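Local coordinates for protein hypoxanthine phosphoribosyltransferase (Bacillus anthracis, PDB 4QYI) that probably catalyses the transfer of a phosphoribosyl group to hypoxanthine or guanine in purine salvage, with magnesium bound at the active site, at residues 102-107 and 135-140. Residues are numbered along the deposited sequence; the frame is centred on the assembly and turned at random.
With MG (magnesium ion), chain F; PO4 (phosphate ion), chain H.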
ATOM      1  N   ASP A 102      10.414   3.815  -3.276  1.00 56.16           N
ATOM      2  CA  ASP A 102      10.101   4.122  -4.657  1.00 59.20           C
ATOM      3  C   ASP A 102      11.326   4.789  -5.266  1.00 59.87           C
ATOM      4  O   ASP A 102      11.694   4.510  -6.393  1.00 62.40           O
ATOM      5  CB  ASP A 102       8.877   5.051  -4.763  1.00 60.45           C
ATOM      6  CG  ASP A 102       8.982   6.283  -3.869  1.00 60.27           C
ATOM      7  OD1 ASP A 102       9.626   6.252  -2.804  1.00 60.72           O
ATOM      8  OD2 ASP A 102       8.367   7.298  -4.224  1.00 66.37           O
ATOM      9  N   ILE A 103      11.965   5.669  -4.498  1.00 58.56           N
ATOM     10  CA  ILE A 103      13.118   6.411  -4.999  1.00 60.83           C
ATOM     11  C   ILE A 103      14.178   6.666  -3.963  1.00 58.75           C
ATOM     12  O   ILE A 103      13.868   6.891  -2.796  1.00 57.61           O
ATOM     13  CB  ILE A 103      12.695   7.826  -5.454  1.00 63.94           C
ATOM     14  CG1 ILE A 103      11.661   7.739  -6.566  1.00 66.86           C
ATOM     15  CG2 ILE A 103      13.905   8.640  -5.945  1.00 67.16           C
ATOM     16  CD1 ILE A 103      10.960   9.050  -6.853  1.00 67.02           C
ATOM     17  N   ILE A 104      15.433   6.628  -4.388  1.00 75.92           N
ATOM     18  CA  ILE A 104      16.527   6.967  -3.515  1.00 73.13           C
ATOM     19  C   ILE A 104      17.335   7.956  -4.321  1.00 73.65           C
ATOM     20  O   ILE A 104      17.742   7.644  -5.429  1.00 76.17           O
ATOM     21  CB  ILE A 104      17.438   5.790  -3.167  1.00 73.47           C
ATOM     22  CG1 ILE A 104      16.669   4.712  -2.418  1.00 74.17           C
ATOM     23  CG2 ILE A 104      18.598   6.278  -2.314  1.00 72.37           C
ATOM     24  CD1 ILE A 104      17.561   3.560  -2.021  1.00 76.05           C
ATOM     25  N   ASP A 105      17.523   9.156  -3.798  1.00 72.93           N
ATOM     26  CA  ASP A 105      18.317  10.167  -4.495  1.00 74.05           C
ATOM     27  C   ASP A 105      19.509  10.628  -3.654  1.00 73.07           C
ATOM     28  O   ASP A 105      20.638  10.173  -3.867  1.00 75.52           O
ATOM     29  CB  ASP A 105      17.444  11.309  -5.075  1.00 74.21           C
ATOM     30  CG  ASP A 105      16.446  11.897  -4.082  1.00 74.56           C
ATOM     31  OD1 ASP A 105      16.711  11.962  -2.865  1.00 72.76           O
ATOM     32  OD2 ASP A 105      15.391  12.355  -4.562  1.00 76.03           O
ATOM     33  N   SER A 106      19.278  11.481  -2.676  1.00 72.67           N
ATOM     34  CA  SER A 106      20.379  11.927  -1.849  1.00 74.66           C
ATOM     35  C   SER A 106      20.782  10.812  -0.885  1.00 75.59           C
ATOM     36  O   SER A 106      21.947  10.741  -0.457  1.00 76.64           O
ATOM     37  CB  SER A 106      19.961  13.147  -1.049  1.00 74.35           C
ATOM     38  OG  SER A 106      19.059  12.762  -0.037  1.00 72.38           O
ATOM     39  N   GLY A 107      19.805   9.971  -0.528  1.00 74.97           N
ATOM     40  CA  GLY A 107      20.007   8.862   0.400  1.00 75.21           C
ATOM     41  C   GLY A 107      20.058   9.276   1.857  1.00 75.24           C
ATOM     42  O   GLY A 107      20.152   8.425   2.755  1.00 73.07           O
ATOM     43  N   GLU A 135      23.632   9.892  -8.766  1.00105.91           N
ATOM     44  CA  GLU A 135      24.331  11.152  -9.024  1.00111.31           C
ATOM     45  C   GLU A 135      23.871  12.208  -8.035  1.00107.81           C
ATOM     46  O   GLU A 135      24.488  13.258  -7.896  1.00104.09           O
ATOM     47  CB  GLU A 135      24.051  11.672 -10.437  1.00116.86           C
ATOM     48  CG  GLU A 135      24.330  10.674 -11.546  1.00121.24           C
ATOM     49  CD  GLU A 135      23.337   9.514 -11.586  1.00122.63           C
ATOM     50  OE1 GLU A 135      22.362   9.490 -10.804  1.00128.21           O
ATOM     51  OE2 GLU A 135      23.516   8.606 -12.415  1.00130.51           O
ATOM     52  N   ARG A 136      22.772  11.931  -7.347  1.00102.01           N
ATOM     53  CA  ARG A 136      22.238  12.871  -6.376  1.00 96.50           C
ATOM     54  C   ARG A 136      22.644  12.546  -4.939  1.00 96.12           C
ATOM     55  O   ARG A 136      22.235  13.250  -4.013  1.00 95.30           O
ATOM     56  CB  ARG A 136      20.711  12.915  -6.496  1.00 94.67           C
ATOM     57  CG  ARG A 136      20.163  13.585  -7.752  1.00 96.96           C
ATOM     58  CD  ARG A 136      20.048  15.092  -7.580  1.00100.46           C
ATOM     59  NE  ARG A 136      19.217  15.428  -6.418  1.00100.61           N
ATOM     60  CZ  ARG A 136      17.885  15.385  -6.383  1.00100.57           C
ATOM     61  NH1 ARG A 136      17.191  15.002  -7.442  1.00104.28           N
ATOM     62  NH2 ARG A 136      17.236  15.705  -5.269  1.00100.45           N
ATOM     63  N   ARG A 137      23.441  11.497  -4.733  1.00101.83           N
ATOM     64  CA  ARG A 137      23.857  11.113  -3.379  1.00 99.21           C
ATOM     65  C   ARG A 137      24.610  12.182  -2.604  1.00103.44           C
ATOM     66  O   ARG A 137      25.538  12.814  -3.111  1.00106.23           O
ATOM     67  CB  ARG A 137      24.757   9.874  -3.396  1.00 98.54           C
ATOM     68  CG  ARG A 137      24.086   8.562  -3.733  1.00 95.33           C
ATOM     69  CD  ARG A 137      23.031   8.196  -2.706  1.00 92.37           C
ATOM     70  NE  ARG A 137      22.632   6.803  -2.873  1.00 92.07           N
ATOM     71  CZ  ARG A 137      21.742   6.371  -3.756  1.00 87.19           C
ATOM     72  NH1 ARG A 137      21.141   7.220  -4.590  1.00 85.26           N
ATOM     73  NH2 ARG A 137      21.466   5.076  -3.806  1.00 87.23           N
ATOM     74  N   LYS A 138      24.204  12.351  -1.352  1.00102.87           N
ATOM     75  CA  LYS A 138      24.852  13.271  -0.431  1.00105.67           C
ATOM     76  C   LYS A 138      25.426  12.468   0.720  1.00106.58           C
ATOM     77  O   LYS A 138      26.051  13.008   1.623  1.00107.96           O
ATOM     78  CB  LYS A 138      23.868  14.319   0.063  1.00106.67           C
ATOM     79  CG  LYS A 138      23.487  15.290  -1.036  1.00111.68           C
ATOM     80  CD  LYS A 138      22.653  16.444  -0.523  1.00116.37           C
ATOM     81  CE  LYS A 138      22.507  17.514  -1.595  1.00120.79           C
ATOM     82  NZ  LYS A 138      21.753  18.694  -1.101  1.00124.51           N
ATOM     83  N   VAL A 139      25.215  11.158   0.675  1.00105.67           N
ATOM     84  CA  VAL A 139      25.724  10.280   1.704  1.00105.29           C
ATOM     85  C   VAL A 139      26.001   8.937   1.043  1.00105.83           C
ATOM     86  O   VAL A 139      25.493   8.649  -0.050  1.00106.44           O
ATOM     87  CB  VAL A 139      24.731  10.145   2.881  1.00103.24           C
ATOM     88  CG1 VAL A 139      23.485   9.368   2.462  1.00100.06           C
ATOM     89  CG2 VAL A 139      25.401   9.488   4.078  1.00105.49           C
ATOM     90  N   ASP A 140      26.831   8.133   1.695  1.00106.46           N
ATOM     91  CA  ASP A 140      27.190   6.823   1.190  1.00107.09           C
ATOM     92  C   ASP A 140      26.050   5.824   1.446  1.00104.41           C
ATOM     93  O   ASP A 140      25.790   5.437   2.580  1.00105.39           O
ATOM     94  CB  ASP A 140      28.486   6.386   1.882  1.00111.19           C
ATOM     95  CG  ASP A 140      29.167   5.223   1.196  1.00113.26           C
ATOM     96  OD1 ASP A 140      28.483   4.477   0.459  1.00113.16           O
ATOM     97  OD2 ASP A 140      30.398   5.060   1.408  1.00114.15           O
TER
HETATM   98 MG    MG F 201       9.477   7.116  -1.023  1.00 55.47          MG
HETATM   99  P   PO4 H 203      16.198   9.486   0.174  0.80 63.41           P
HETATM  100  O1  PO4 H 203      14.705   9.556   0.064  0.80 63.76           O
HETATM  101  O2  PO4 H 203      16.789   9.497  -1.210  0.80 65.38           O
HETATM  102  O3  PO4 H 203      16.810  10.668   0.892  0.80 72.84           O
HETATM  103  O4  PO4 H 203      16.561   8.257   0.939  0.80 54.94           O
HETATM  104  O   HOH W   1       8.370   8.717  -1.748  1.00 56.28           O
HETATM  105  O   HOH W   2      11.493   7.961  -1.752  1.00 47.33           O
HETATM  106  O   HOH W   3      10.300   7.816   0.898  1.00 56.93           O
HETATM  107  O   HOH W   4       8.084   6.304  -0.163  1.00 47.58           O
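Ser106 O takes the main backbone bond between the two segments, a nearly straight one from Lys138 N (2.9 Å, 177°); Val139 N adds a weak second. Beside it, Ser106 CA sends a C-H...O contact to Arg136 O at 3.1 Å. The other bond across is from a side chain: Arg137, bent at chi2 (-63°), doubles back to give NH1 to Asp105 O at 3.1 Å, while NE and NH2 are held by Leu141 O and the Asp132 carboxylate. The guanidinium thus fixed lays one face against Ile104 CG2, 3.4 Å from NH2. Val139 CG1 packs on Gly107 O at 3.5 Å. Loop 105-107, leading from strand 103-104 into helix 108-118, belongs to the PRPP-binding motif, which in relatives holds the 5'-phosphate; here Asp105 N, Gly107 N and Thr109 N donate to a phosphate ion, probably from the crystallisation liquor, that probably marks this site. Upstream, Asp102 OD1 binds the magnesium ion at 2.0 Å together with Glu101. Charge contributes more loosely: the Asp105 carboxylate and Arg136 guanidinium lie side by side, stacked with planes 29° apart, linked by charge alone (OD2 to NH2 3.9 Å), whereas Arg136 NH1 pairs with Asp152.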